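Local coordinates for alpha-1,6-mannanase (PDB 4V1S), which probably hydrolyses alpha-1,6-mannosidic linkages within mannans, as a member of glycoside hydrolase family 76, at residues L157-N161 with N162-E166; D60-S64 with G65-Y69; G186-Q190 with E191-S195; N232-V236 with E237-D241; G170-A173 with F174-G178. One frame throughout, in Å; residues are numbered along the deposited sequence.

Contact 1: residues L157-N161 with N162-E166; sequences LATQN and NSYLE
N161 lays its CB over one face of the Y164 ring, 3.9 Å from the centroid and displaced toward the rim, a CH-pi contact made within the tight link from helix 142-159 to helix 162-177. N161 is the N-cap of the second helix. With CG anti to the backbone N (chi1 -180°), its amide swings forward over the first turn, and OD1 accepts from Y164 N at 3.2 Å. That donor is tilted 21° from the carbonyl plane. The same oxygen takes a weak bond from S163 N and lies doubtfully close, 2.5 Å, to S163 OG. Behind the cap, T159 OG1 accepts from N161 N at 3.2 Å, an ST turn, while also bonding A155 O and lying 3.4 Å from Y164 CD2. Q160, with positive phi, is the first residue past the first helix, and one water joins its O to N162 OD1. Toward helix 99-114, the Y164 ring meets F110 and M107. The sound capping bond is thus the one from Y164 N, and the partial negative charge of OD1 at the helix N-terminus probably interacts well with the helix dipole.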
loop_
_atom_site.group_PDB
_atom_site.type_symbol
_atom_site.label_atom_id
_atom_site.label_comp_id
_atom_site.label_asym_id
_atom_site.label_seq_id
_atom_site.Cartn_x
_atom_site.Cartn_y
_atom_site.Cartn_z
ATOM N N LEU A 157 4.026 -4.348 -14.970
ATOM C CA LEU A 157 3.276 -5.505 -15.408
ATOM C C LEU A 157 2.117 -5.123 -16.326
ATOM O O LEU A 157 1.802 -5.851 -17.247
ATOM C CB LEU A 157 2.790 -6.321 -14.220
ATOM C CG LEU A 157 3.861 -7.070 -13.424
ATOM C CD1 LEU A 157 3.255 -7.597 -12.132
ATOM C CD2 LEU A 157 4.455 -8.223 -14.216
ATOM N N ALA A 158 1.487 -3.985 -16.042
ATOM C CA ALA A 158 0.308 -3.519 -16.792
ATOM C C ALA A 158 0.642 -2.939 -18.171
ATOM O O ALA A 158 -0.188 -2.990 -19.084
ATOM C CB ALA A 158 -0.467 -2.486 -15.978
ATOM N N THR A 159 1.836 -2.358 -18.300
ATOM C CA THR A 159 2.182 -1.552 -19.474
ATOM C C THR A 159 3.428 -1.993 -20.224
ATOM O O THR A 159 3.637 -1.602 -21.389
ATOM C CB THR A 159 2.446 -0.079 -19.097
ATOM O OG1 THR A 159 3.599 0.015 -18.256
ATOM C CG2 THR A 159 1.236 0.540 -18.425
ATOM N N GLN A 160 4.297 -2.728 -19.530
ATOM C CA GLN A 160 5.605 -3.138 -20.046
ATOM C C GLN A 160 6.532 -1.954 -20.351
ATOM O O GLN A 160 7.485 -2.091 -21.116
ATOM C CB GLN A 160 5.453 -4.099 -21.224
ATOM C CG GLN A 160 4.647 -5.331 -20.814
ATOM C CD GLN A 160 5.473 -6.352 -20.025
ATOM O OE1 GLN A 160 6.361 -7.030 -20.580
ATOM N NE2 GLN A 160 5.132 -6.531 -18.763
ATOM N N ASN A 161 6.301 -0.833 -19.664
ATOM C CA ASN A 161 7.149 0.339 -19.809
ATOM C C ASN A 161 8.412 0.165 -18.986
ATOM O O ASN A 161 8.342 0.005 -17.757
ATOM C CB ASN A 161 6.388 1.572 -19.366
ATOM C CG ASN A 161 7.207 2.833 -19.494
ATOM O OD1 ASN A 161 8.205 3.014 -18.790
ATOM N ND2 ASN A 161 6.783 3.722 -20.361
ATOM N N ASN A 162 9.557 0.182 -19.661
ATOM C CA ASN A 162 10.828 -0.121 -18.985
ATOM C C ASN A 162 11.238 0.927 -17.949
ATOM O O ASN A 162 11.882 0.578 -16.946
ATOM C CB ASN A 162 11.948 -0.380 -20.009
ATOM C CG ASN A 162 11.878 -1.811 -20.621
ATOM O OD1 ASN A 162 11.145 -2.681 -20.128
ATOM N ND2 ASN A 162 12.678 -2.061 -21.669
ATOM N N SER A 163 10.844 2.185 -18.157
ATOM C CA SER A 163 11.183 3.237 -17.194
ATOM C C SER A 163 10.513 2.971 -15.836
ATOM O O SER A 163 11.107 3.249 -14.804
ATOM C CB SER A 163 10.856 4.630 -17.738
ATOM O OG SER A 163 9.467 4.865 -17.793
ATOM N N TYR A 164 9.302 2.415 -15.844
ATOM C CA TYR A 164 8.623 2.073 -14.589
ATOM C C TYR A 164 9.405 0.986 -13.829
ATOM O O TYR A 164 9.604 1.081 -12.617
ATOM C CB TYR A 164 7.183 1.588 -14.832
ATOM C CG TYR A 164 6.248 2.574 -15.526
ATOM C CD1 TYR A 164 6.555 3.923 -15.689
ATOM C CD2 TYR A 164 5.048 2.129 -16.033
ATOM C CE1 TYR A 164 5.652 4.792 -16.330
ATOM C CE2 TYR A 164 4.157 2.970 -16.654
ATOM C CZ TYR A 164 4.452 4.304 -16.789
ATOM O OH TYR A 164 3.555 5.123 -17.415
ATOM N N LEU A 165 9.884 -0.026 -14.572
ATOM C CA LEU A 165 10.659 -1.100 -13.955
ATOM C C LEU A 165 12.018 -0.606 -13.419
ATOM O O LEU A 165 12.455 -1.042 -12.367
ATOM C CB LEU A 165 10.859 -2.232 -14.966
ATOM C CG LEU A 165 11.550 -3.462 -14.387
ATOM C CD1 LEU A 165 10.724 -4.081 -13.252
ATOM C CD2 LEU A 165 11.835 -4.469 -15.474
ATOM N N GLU A 166 12.660 0.301 -14.141
ATOM C CA GLU A 166 13.928 0.873 -13.702
ATOM C C GLU A 166 13.761 1.530 -12.327
ATOM O O GLU A 166 14.560 1.324 -11.417
ATOM C CB GLU A 166 14.426 1.882 -14.731
ATOM C CG GLU A 166 15.675 2.653 -14.380
ATOM C CD GLU A 166 16.180 3.496 -15.555
ATOM O OE1 GLU A 166 15.487 3.573 -16.608
ATOM O OE2 GLU A 166 17.277 4.080 -15.425
HETATM O O HOH W 1 9.202 -4.173 -21.244
HETATM O O HOH W 2 8.594 6.100 -20.845
#

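Contact 2: residues D60-S64 with G65-Y69; sequences DLKIS and GTHSY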
loop_
_atom_site.group_PDB
_atom_site.type_symbol
_atom_site.label_atom_id
_atom_site.label_comp_id
_atom_site.label_asym_id
_atom_site.label_seq_id
_atom_site.Cartn_x
_atom_site.Cartn_y
_atom_site.Cartn_z
ATOM N N ASP A 60 -10.265 19.390 -5.266
ATOM C CA ASP A 60 -9.850 19.863 -3.937
ATOM C C ASP A 60 -8.344 20.026 -3.809
ATOM O O ASP A 60 -7.892 20.975 -3.162
ATOM C CB ASP A 60 -10.285 18.880 -2.834
ATOM C CG ASP A 60 -11.776 18.896 -2.565
ATOM O OD1 ASP A 60 -12.467 19.894 -2.898
ATOM O OD2 ASP A 60 -12.246 17.886 -1.975
ATOM N N LEU A 61 -7.590 19.094 -4.401
ATOM C CA LEU A 61 -6.183 18.965 -4.090
ATOM C C LEU A 61 -5.190 19.008 -5.233
ATOM O O LEU A 61 -3.997 19.192 -4.966
ATOM C CB LEU A 61 -5.946 17.705 -3.248
ATOM C CG LEU A 61 -6.593 17.682 -1.861
ATOM C CD1 LEU A 61 -6.466 16.316 -1.223
ATOM C CD2 LEU A 61 -6.010 18.752 -0.953
ATOM N N LYS A 62 -5.617 18.896 -6.488
ATOM C CA LYS A 62 -4.643 19.017 -7.574
ATOM C C LYS A 62 -4.172 20.486 -7.623
ATOM O O LYS A 62 -4.968 21.400 -7.473
ATOM C CB LYS A 62 -5.225 18.592 -8.925
ATOM C CG LYS A 62 -4.177 18.455 -10.014
ATOM C CD LYS A 62 -4.789 18.024 -11.346
ATOM C CE LYS A 62 -3.826 17.143 -12.174
ATOM N NZ LYS A 62 -4.455 16.132 -13.101
ATOM N N ILE A 63 -2.870 20.680 -7.756
ATOM C CA ILE A 63 -2.299 22.000 -7.801
ATOM C C ILE A 63 -2.484 22.483 -9.229
ATOM O O ILE A 63 -2.006 21.853 -10.189
ATOM C CB ILE A 63 -0.823 21.989 -7.385
ATOM C CG1 ILE A 63 -0.681 21.439 -5.958
ATOM C CG2 ILE A 63 -0.224 23.389 -7.508
ATOM C CD1 ILE A 63 0.750 21.301 -5.485
ATOM N N SER A 64 -3.210 23.593 -9.351
ATOM C CA SER A 64 -3.552 24.193 -10.646
ATOM C C SER A 64 -2.364 24.210 -11.586
ATOM O O SER A 64 -1.281 24.672 -11.197
ATOM C CB SER A 64 -4.006 25.624 -10.412
ATOM O OG SER A 64 -4.247 26.277 -11.637
ATOM N N GLY A 65 -2.561 23.693 -12.797
ATOM C CA GLY A 65 -1.548 23.741 -13.848
ATOM C C GLY A 65 -0.460 22.673 -13.772
ATOM O O GLY A 65 0.511 22.717 -14.525
ATOM N N THR A 66 -0.622 21.724 -12.861
ATOM C CA THR A 66 0.365 20.687 -12.634
ATOM C C THR A 66 -0.302 19.314 -12.579
ATOM O O THR A 66 -1.535 19.198 -12.614
ATOM C CB THR A 66 1.120 20.875 -11.284
ATOM O OG1 THR A 66 0.298 20.416 -10.196
ATOM C CG2 THR A 66 1.552 22.311 -11.051
ATOM N N HIS A 67 0.520 18.280 -12.467
ATOM C CA HIS A 67 0.039 16.936 -12.093
ATOM C C HIS A 67 0.474 16.539 -10.689
ATOM O O HIS A 67 0.662 15.344 -10.386
ATOM C CB HIS A 67 0.502 15.891 -13.113
ATOM C CG HIS A 67 -0.042 16.115 -14.489
ATOM N ND1 HIS A 67 -1.359 15.881 -14.823
ATOM C CD2 HIS A 67 0.561 16.558 -15.614
ATOM C CE1 HIS A 67 -1.547 16.184 -16.094
ATOM N NE2 HIS A 67 -0.397 16.596 -16.599
ATOM N N SER A 68 0.599 17.551 -9.835
ATOM C CA SER A 68 0.991 17.389 -8.431
ATOM C C SER A 68 -0.209 17.762 -7.564
ATOM O O SER A 68 -1.200 18.342 -8.048
ATOM C CB SER A 68 2.175 18.313 -8.083
ATOM O OG SER A 68 3.303 18.030 -8.896
ATOM N N TYR A 69 -0.124 17.365 -6.291
ATOM C CA TYR A 69 -1.219 17.507 -5.331
ATOM C C TYR A 69 -0.742 18.168 -4.072
ATOM O O TYR A 69 0.382 17.913 -3.610
ATOM C CB TYR A 69 -1.807 16.117 -5.008
ATOM C CG TYR A 69 -2.528 15.565 -6.216
ATOM C CD1 TYR A 69 -1.826 14.919 -7.228
ATOM C CD2 TYR A 69 -3.916 15.735 -6.379
ATOM C CE1 TYR A 69 -2.454 14.493 -8.385
ATOM C CE2 TYR A 69 -4.564 15.298 -7.533
ATOM C CZ TYR A 69 -3.820 14.670 -8.530
ATOM O OH TYR A 69 -4.419 14.237 -9.683
#
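A type II beta turn from I63 to T66 reverses the chain just after helix 46-61, with G65, at positive phi, in its third position. T66 N closes the turn on I63 O at 3.0 Å, and T66 OG1 donates to the same oxygen at 2.7 Å. The hydroxyl can do this because chi1 of 79° sets it between its own backbone N and carbonyl carbon. It also accepts from S68 N at 2.9 Å, an ST turn, so one side chain ties the beta turn to the residues that follow. Beyond it, I63 N points almost straight at S68 O (2.9 Å, 176° at the hydrogen), and K62 pairs with Y69 in a single beta bridge. The Y69 ring faces the lysine chain: K62 CG sits over one face, and K62 CB comes to 3.6 Å from Y69 CE2. The phenol oxygen bonds D58 back in the helix, while the ring packs on N84, L87 and Y91, so the segment after the turn lies against helix 81-97. K62 and H67 run alongside each other, pointing the same way. The lysine tip ends at the edge of the imidazole, near its plane, with K62 NZ 3.6 Å from H67 ND1.

Contact 3: residues G186-Q190 with E191-S195; sequences GIYFQ and ETFVS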
loop_
_atom_site.group_PDB
_atom_site.type_symbol
_atom_site.label_atom_id
_atom_site.label_comp_id
_atom_site.label_asym_id
_atom_site.label_seq_id
_atom_site.Cartn_x
_atom_site.Cartn_y
_atom_site.Cartn_z
ATOM N N GLY A 186 16.441 -6.857 9.703
ATOM C CA GLY A 186 15.381 -5.860 9.633
ATOM C C GLY A 186 15.856 -4.548 9.047
ATOM O O GLY A 186 17.055 -4.350 8.769
ATOM N N ILE A 187 14.894 -3.660 8.852
ATOM C CA ILE A 187 15.086 -2.433 8.079
ATOM C C ILE A 187 14.624 -1.237 8.914
ATOM O O ILE A 187 13.540 -1.243 9.480
ATOM C CB ILE A 187 14.321 -2.518 6.736
ATOM C CG1 ILE A 187 14.896 -3.656 5.898
ATOM C CG2 ILE A 187 14.350 -1.183 5.951
ATOM C CD1 ILE A 187 14.117 -3.975 4.637
ATOM N N TYR A 188 15.475 -0.206 8.961
ATOM C CA TYR A 188 15.176 1.012 9.665
ATOM C C TYR A 188 13.942 1.681 9.100
ATOM O O TYR A 188 13.657 1.573 7.914
ATOM C CB TYR A 188 16.344 2.005 9.580
ATOM C CG TYR A 188 17.638 1.504 10.134
ATOM C CD1 TYR A 188 17.911 1.549 11.502
ATOM C CD2 TYR A 188 18.591 0.973 9.282
ATOM C CE1 TYR A 188 19.113 1.070 11.989
ATOM C CE2 TYR A 188 19.790 0.499 9.768
ATOM C CZ TYR A 188 20.036 0.550 11.117
ATOM O OH TYR A 188 21.224 0.078 11.584
ATOM N N PHE A 189 13.238 2.450 9.932
ATOM C CA PHE A 189 12.164 3.246 9.403
ATOM C C PHE A 189 12.633 4.243 8.365
ATOM O O PHE A 189 12.024 4.358 7.318
ATOM C CB PHE A 189 11.496 4.004 10.555
ATOM C CG PHE A 189 10.265 4.781 10.167
ATOM C CD1 PHE A 189 9.222 4.166 9.480
ATOM C CD2 PHE A 189 10.180 6.150 10.431
ATOM C CE1 PHE A 189 8.110 4.890 9.099
ATOM C CE2 PHE A 189 9.048 6.880 10.066
ATOM C CZ PHE A 189 8.018 6.250 9.388
ATOM N N GLN A 190 13.703 4.979 8.700
ATOM C CA GLN A 190 14.111 6.102 7.888
ATOM C C GLN A 190 15.631 6.329 7.841
ATOM O O GLN A 190 16.405 5.767 8.644
ATOM C CB GLN A 190 13.425 7.343 8.333
ATOM C CG GLN A 190 13.949 7.899 9.632
ATOM C CD GLN A 190 13.153 9.112 10.074
ATOM O OE1 GLN A 190 13.037 10.123 9.358
ATOM N NE2 GLN A 190 12.594 9.014 11.247
ATOM N N GLU A 191 16.034 7.115 6.857
ATOM C CA GLU A 191 17.448 7.283 6.508
ATOM C C GLU A 191 18.104 8.281 7.451
ATOM O O GLU A 191 19.282 8.131 7.812
ATOM C CB GLU A 191 17.576 7.756 5.064
ATOM C CG GLU A 191 19.008 7.960 4.595
ATOM C CD GLU A 191 19.057 8.451 3.158
ATOM O OE1 GLU A 191 18.234 9.353 2.786
ATOM O OE2 GLU A 191 19.927 7.946 2.417
ATOM N N THR A 192 17.322 9.291 7.850
ATOM C CA THR A 192 17.811 10.385 8.685
ATOM C C THR A 192 16.906 10.543 9.911
ATOM O O THR A 192 15.915 11.261 9.883
ATOM C CB THR A 192 17.875 11.710 7.871
ATOM O OG1 THR A 192 18.601 11.499 6.651
ATOM C CG2 THR A 192 18.554 12.798 8.685
ATOM N N PHE A 193 17.241 9.842 10.988
ATOM C CA PHE A 193 16.440 9.933 12.207
ATOM C C PHE A 193 16.666 11.288 12.849
ATOM O O PHE A 193 17.804 11.735 12.982
ATOM C CB PHE A 193 16.785 8.825 13.197
ATOM C CG PHE A 193 16.186 7.488 12.849
ATOM C CD1 PHE A 193 14.865 7.195 13.158
ATOM C CD2 PHE A 193 16.947 6.519 12.201
ATOM C CE1 PHE A 193 14.310 5.963 12.840
ATOM C CE2 PHE A 193 16.397 5.288 11.892
ATOM C CZ PHE A 193 15.061 5.010 12.216
ATOM N N VAL A 194 15.579 11.945 13.229
ATOM C CA VAL A 194 15.690 13.201 13.958
ATOM C C VAL A 194 14.916 13.067 15.268
ATOM O O VAL A 194 15.507 12.761 16.307
ATOM C CB VAL A 194 15.238 14.406 13.117
ATOM C CG1 VAL A 194 15.320 15.696 13.937
ATOM C CG2 VAL A 194 16.105 14.520 11.881
ATOM N N SER A 195 13.602 13.235 15.214
ATOM C CA SER A 195 12.799 13.204 16.432
ATOM C C SER A 195 12.452 11.777 16.881
ATOM O O SER A 195 12.272 11.533 18.059
ATOM C CB SER A 195 11.527 14.042 16.262
ATOM O OG SER A 195 10.779 13.596 15.141
#
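Two first torsions bring Q190 and F193 together. Q190 CG stands between its own backbone N and carbonyl carbon (chi1 74°), and F193 CG is anti to its carbonyl carbon (chi1 -78°), so the phenyl folds back over the glutamine. Q190 CG then lies above the centre of the F193 ring, 3.7 Å from the centroid and 12° off the normal, a CH-pi contact over the face. The two side chains cross at a slant. The backbone joins in, with Q190 O only 3.3 Å from F193 CE2. At the far end of the ring, Y188 CB comes up to the edge near the ring plane, 4.0 Å from CE2 of F193, and F189 CB is 4.1 Å from F193 CZ. The contacts round this ring are thus CH-pi and apolar. E191 makes a salt bridge to R140, and Y188 OH bonds D180. F189 packs edge-to-face on F141, and a bound glycerol, probably from the crystallisation liquor, lies about 3 Å from its side chain. These residues lie in the loop that leads from helix 162-177 to strand 199-201, with Y188 and E191 resting on Y142 of helix 142-159 and F193 touching Q199 of the strand.

Contact 4: residues N232-V236 with E237-D241; sequences NDWTV and ENLLD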
loop_
_atom_site.group_PDB
_atom_site.type_symbol
_atom_site.label_atom_id
_atom_site.label_comp_id
_atom_site.label_asym_id
_atom_site.label_seq_id
_atom_site.Cartn_x
_atom_site.Cartn_y
_atom_site.Cartn_z
ATOM N N ASN A 232 11.903 -11.925 6.107
ATOM C CA ASN A 232 10.780 -12.601 6.752
ATOM C C ASN A 232 11.181 -13.354 8.014
ATOM O O ASN A 232 10.532 -13.231 9.050
ATOM C CB ASN A 232 10.092 -13.570 5.825
ATOM C CG ASN A 232 8.854 -14.166 6.464
ATOM O OD1 ASN A 232 7.971 -13.431 6.919
ATOM N ND2 ASN A 232 8.800 -15.490 6.546
ATOM N N ASP A 233 12.250 -14.136 7.916
ATOM C CA ASP A 233 12.743 -14.891 9.081
ATOM C C ASP A 233 12.982 -13.943 10.265
ATOM O O ASP A 233 12.563 -14.221 11.390
ATOM C CB ASP A 233 14.030 -15.624 8.731
ATOM C CG ASP A 233 13.801 -16.858 7.887
ATOM O OD1 ASP A 233 12.642 -17.258 7.651
ATOM O OD2 ASP A 233 14.812 -17.423 7.435
ATOM N N TRP A 234 13.633 -12.805 10.007
ATOM C CA TRP A 234 13.879 -11.819 11.069
ATOM C C TRP A 234 12.564 -11.268 11.628
ATOM O O TRP A 234 12.397 -11.109 12.847
ATOM C CB TRP A 234 14.771 -10.668 10.570
ATOM C CG TRP A 234 15.059 -9.653 11.630
ATOM C CD1 TRP A 234 16.098 -9.662 12.543
ATOM C CD2 TRP A 234 14.285 -8.491 11.932
ATOM N NE1 TRP A 234 16.007 -8.577 13.378
ATOM C CE2 TRP A 234 14.906 -7.840 13.027
ATOM C CE3 TRP A 234 13.157 -7.908 11.359
ATOM C CZ2 TRP A 234 14.420 -6.649 13.553
ATOM C CZ3 TRP A 234 12.668 -6.725 11.891
ATOM C CH2 TRP A 234 13.286 -6.120 12.988
ATOM N N THR A 235 11.651 -10.926 10.723
ATOM C CA THR A 235 10.411 -10.288 11.113
ATOM C C THR A 235 9.548 -11.228 11.962
ATOM O O THR A 235 9.007 -10.830 13.002
ATOM C CB THR A 235 9.663 -9.799 9.880
ATOM O OG1 THR A 235 10.548 -8.974 9.088
ATOM C CG2 THR A 235 8.450 -8.982 10.282
ATOM N N VAL A 236 9.440 -12.470 11.538
ATOM C CA VAL A 236 8.704 -13.500 12.322
ATOM C C VAL A 236 9.336 -13.711 13.723
ATOM O O VAL A 236 8.647 -13.850 14.735
ATOM C CB VAL A 236 8.595 -14.810 11.495
ATOM C CG1 VAL A 236 8.136 -15.974 12.347
ATOM C CG2 VAL A 236 7.661 -14.575 10.299
ATOM N N GLU A 237 10.657 -13.714 13.778
ATOM C CA GLU A 237 11.374 -13.967 15.037
ATOM C C GLU A 237 11.206 -12.803 16.031
ATOM O O GLU A 237 11.161 -13.028 17.248
ATOM C CB GLU A 237 12.850 -14.210 14.731
ATOM C CG GLU A 237 13.752 -14.360 15.937
ATOM C CD GLU A 237 13.445 -15.587 16.791
ATOM O OE1 GLU A 237 12.806 -16.535 16.280
ATOM O OE2 GLU A 237 13.832 -15.582 17.939
ATOM N N ASN A 238 11.084 -11.569 15.502
ATOM C CA ASN A 238 11.116 -10.354 16.337
ATOM C C ASN A 238 9.813 -9.586 16.502
ATOM O O ASN A 238 9.626 -8.922 17.523
ATOM C CB ASN A 238 12.180 -9.394 15.793
ATOM C CG ASN A 238 13.572 -9.907 16.050
ATOM O OD1 ASN A 238 14.085 -9.736 17.143
ATOM N ND2 ASN A 238 14.174 -10.580 15.065
ATOM N N LEU A 239 8.946 -9.623 15.480
ATOM C CA LEU A 239 7.787 -8.755 15.481
ATOM C C LEU A 239 6.430 -9.442 15.325
ATOM O O LEU A 239 5.403 -8.768 15.289
ATOM C CB LEU A 239 7.948 -7.644 14.440
ATOM C CG LEU A 239 9.085 -6.670 14.752
ATOM C CD1 LEU A 239 9.507 -5.871 13.528
ATOM C CD2 LEU A 239 8.673 -5.752 15.913
ATOM N N LEU A 240 6.423 -10.767 15.255
ATOM C CA LEU A 240 5.170 -11.525 15.183
ATOM C C LEU A 240 4.756 -11.971 16.573
ATOM O O LEU A 240 5.544 -12.593 17.286
ATOM C CB LEU A 240 5.323 -12.729 14.275
ATOM C CG LEU A 240 4.116 -13.670 14.109
ATOM C CD1 LEU A 240 3.004 -12.972 13.368
ATOM C CD2 LEU A 240 4.526 -14.915 13.358
ATOM N N ASP A 241 3.520 -11.655 16.939
ATOM C CA ASP A 241 2.948 -12.095 18.192
ATOM C C ASP A 241 2.372 -13.490 17.973
ATOM O O ASP A 241 1.371 -13.655 17.281
ATOM C CB ASP A 241 1.848 -11.121 18.620
ATOM C CG ASP A 241 1.294 -11.420 20.011
ATOM O OD1 ASP A 241 1.502 -12.552 20.518
ATOM O OD2 ASP A 241 0.640 -10.517 20.588
HETATM O O HOH W 3 8.296 -12.603 17.297
#
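The amide of N238 lies over one face of the W234 indole, its plane 28° from that of the ring, although the two side chains as a whole run at about a right angle. N238 ND2 hovers above the pyrrole side, 3.2 Å from W234 NE1; both are donors, so this is packing and not a bond. W234 NE1 donates a hydrogen bond to L183 O. N238 CB is farther along the same surface, 4.3 Å from the centroid of the six-membered ring of W234. What fixes the amide is W234 O, which takes a bond from ND2 of N238 at 2.9 Å, nearly in the amide plane, as well as the helical bond from N238 N at 3.0 Å. L239 CD1 meets the other end of the indole, 3.7 Å from W234 CZ3, approaching aslant. On another side of the helix, V236 and L240 run alongside each other in the same direction, with V236 CG1 3.9 Å from L240 CD2. Helix 222-239 here runs on into a short, weakly bonded strand at about 240-241, beside strand 246-252, and W234 packs on S205 of helix 202-219. W234 O is thus a doubly used acceptor, serving N238 N and N238 ND2; the single side-chain bond limits rotation of the amide and holds it, tilted, over the indole face.

Contact 5: residues G170-A173 with F174-G178; sequences GALA and FSLSG
L176 reaches back toward L172, one turn earlier in helix 162-177. Its CB lies 3.5 Å from L172 O, the carbonyl that also receives L176 N at 2.8 Å. CG, turned anti to the carbonyl carbon (chi1 -74°), stays close to that oxygen and comes within 4.1 Å of L172 CD1. At the tip, L176 CD1 rests 4.0 Å from L172 CG, the two leucines slanting across each other. Beyond this pair, L172 touches S211 and L215 of helix 202-219, and L176 touches A227 and I231 of helix 222-239. The flank of the helix that carries F174 turns to helix 142-159, where the F174 ring stacks on Y142 and S175 OG bonds Y142 O. At the end of the helix S177 OG donates to F174 O at 2.7 Å, in the carbonyl plane on a lone pair. The helix is part of the (alpha/alpha) barrel expected of the six-hairpin glycosidase clan, and this i to i+4 leucine pair faces helices 202-219 and 222-239 within it.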
loop_
_atom_site.group_PDB
_atom_site.type_symbol
_atom_site.label_atom_id
_atom_site.label_comp_id
_atom_site.label_asym_id
_atom_site.label_seq_id
_atom_site.Cartn_x
_atom_site.Cartn_y
_atom_site.Cartn_z
ATOM N N GLY A 170 15.113 0.581 -8.546
ATOM C CA GLY A 170 15.849 1.566 -7.796
ATOM C C GLY A 170 15.232 1.853 -6.450
ATOM O O GLY A 170 15.928 1.954 -5.453
ATOM N N ALA A 171 13.920 1.967 -6.410
ATOM C CA ALA A 171 13.224 2.181 -5.124
ATOM C C ALA A 171 13.472 0.996 -4.180
ATOM O O ALA A 171 13.739 1.176 -3.005
ATOM C CB ALA A 171 11.733 2.362 -5.376
ATOM N N LEU A 172 13.333 -0.224 -4.706
ATOM C CA LEU A 172 13.558 -1.428 -3.900
ATOM C C LEU A 172 15.025 -1.479 -3.440
ATOM O O LEU A 172 15.301 -1.832 -2.289
ATOM C CB LEU A 172 13.141 -2.688 -4.624
ATOM C CG LEU A 172 13.366 -3.974 -3.814
ATOM C CD1 LEU A 172 12.723 -3.887 -2.423
ATOM C CD2 LEU A 172 12.863 -5.185 -4.574
ATOM N N ALA A 173 15.968 -1.105 -4.305
ATOM C CA ALA A 173 17.377 -1.083 -3.884
ATOM C C ALA A 173 17.563 -0.111 -2.720
ATOM O O ALA A 173 18.341 -0.360 -1.767
ATOM C CB ALA A 173 18.271 -0.706 -5.026
ATOM N N PHE A 174 16.831 0.990 -2.759
ATOM C CA PHE A 174 16.883 1.894 -1.646
ATOM C C PHE A 174 16.375 1.238 -0.378
ATOM O O PHE A 174 17.024 1.302 0.672
ATOM C CB PHE A 174 16.183 3.223 -1.916
ATOM C CG PHE A 174 16.360 4.209 -0.786
ATOM C CD1 PHE A 174 17.568 4.841 -0.606
ATOM C CD2 PHE A 174 15.385 4.387 0.175
ATOM C CE1 PHE A 174 17.773 5.678 0.481
ATOM C CE2 PHE A 174 15.577 5.220 1.250
ATOM C CZ PHE A 174 16.773 5.875 1.404
ATOM N N SER A 175 15.203 0.635 -0.447
ATOM C CA SER A 175 14.644 -0.046 0.749
ATOM C C SER A 175 15.643 -1.095 1.279
ATOM O O SER A 175 15.848 -1.245 2.495
ATOM C CB SER A 175 13.306 -0.699 0.436
ATOM O OG SER A 175 12.324 0.247 0.072
ATOM N N LEU A 176 16.238 -1.857 0.360
ATOM C CA LEU A 176 17.162 -2.911 0.789
ATOM C C LEU A 176 18.457 -2.364 1.403
ATOM O O LEU A 176 19.121 -3.067 2.205
ATOM C CB LEU A 176 17.495 -3.856 -0.375
ATOM C CG LEU A 176 16.380 -4.813 -0.757
ATOM C CD1 LEU A 176 16.666 -5.428 -2.123
ATOM C CD2 LEU A 176 16.131 -5.909 0.277
ATOM N N SER A 177 18.782 -1.100 1.099
ATOM C CA SER A 177 19.970 -0.489 1.670
ATOM C C SER A 177 19.695 -0.145 3.149
ATOM O O SER A 177 20.631 0.162 3.897
ATOM C CB SER A 177 20.404 0.779 0.924
ATOM O OG SER A 177 19.566 1.914 1.191
ATOM N N GLY A 178 18.426 -0.205 3.583
ATOM C CA GLY A 178 18.115 0.058 5.002
ATOM C C GLY A 178 18.216 -1.186 5.880
ATOM O O GLY A 178 17.992 -1.111 7.078
#

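Helix 162-177 connects contacts 1 and 5: contact 1 starts it and contact 5 ends it, their centres 18 Å apart. From there the chain runs to contact 3, whose centre is 13 Å from that of contact 5; Y188 N probably bonds G178 O at 3.3 Å, and I187 CG2 packs against S175 O. Contact 3 in turn touches contact 4, where G186 CA lies 3.5 Å from W234 CE3. Contact 2 stands apart, its centre about 41 Å from that of contact 4, on opposite sides of the chain's centre. The glycerol beside F189 puts contact 3, of the five, next to a bound small molecule, though that alone does not mark an active site.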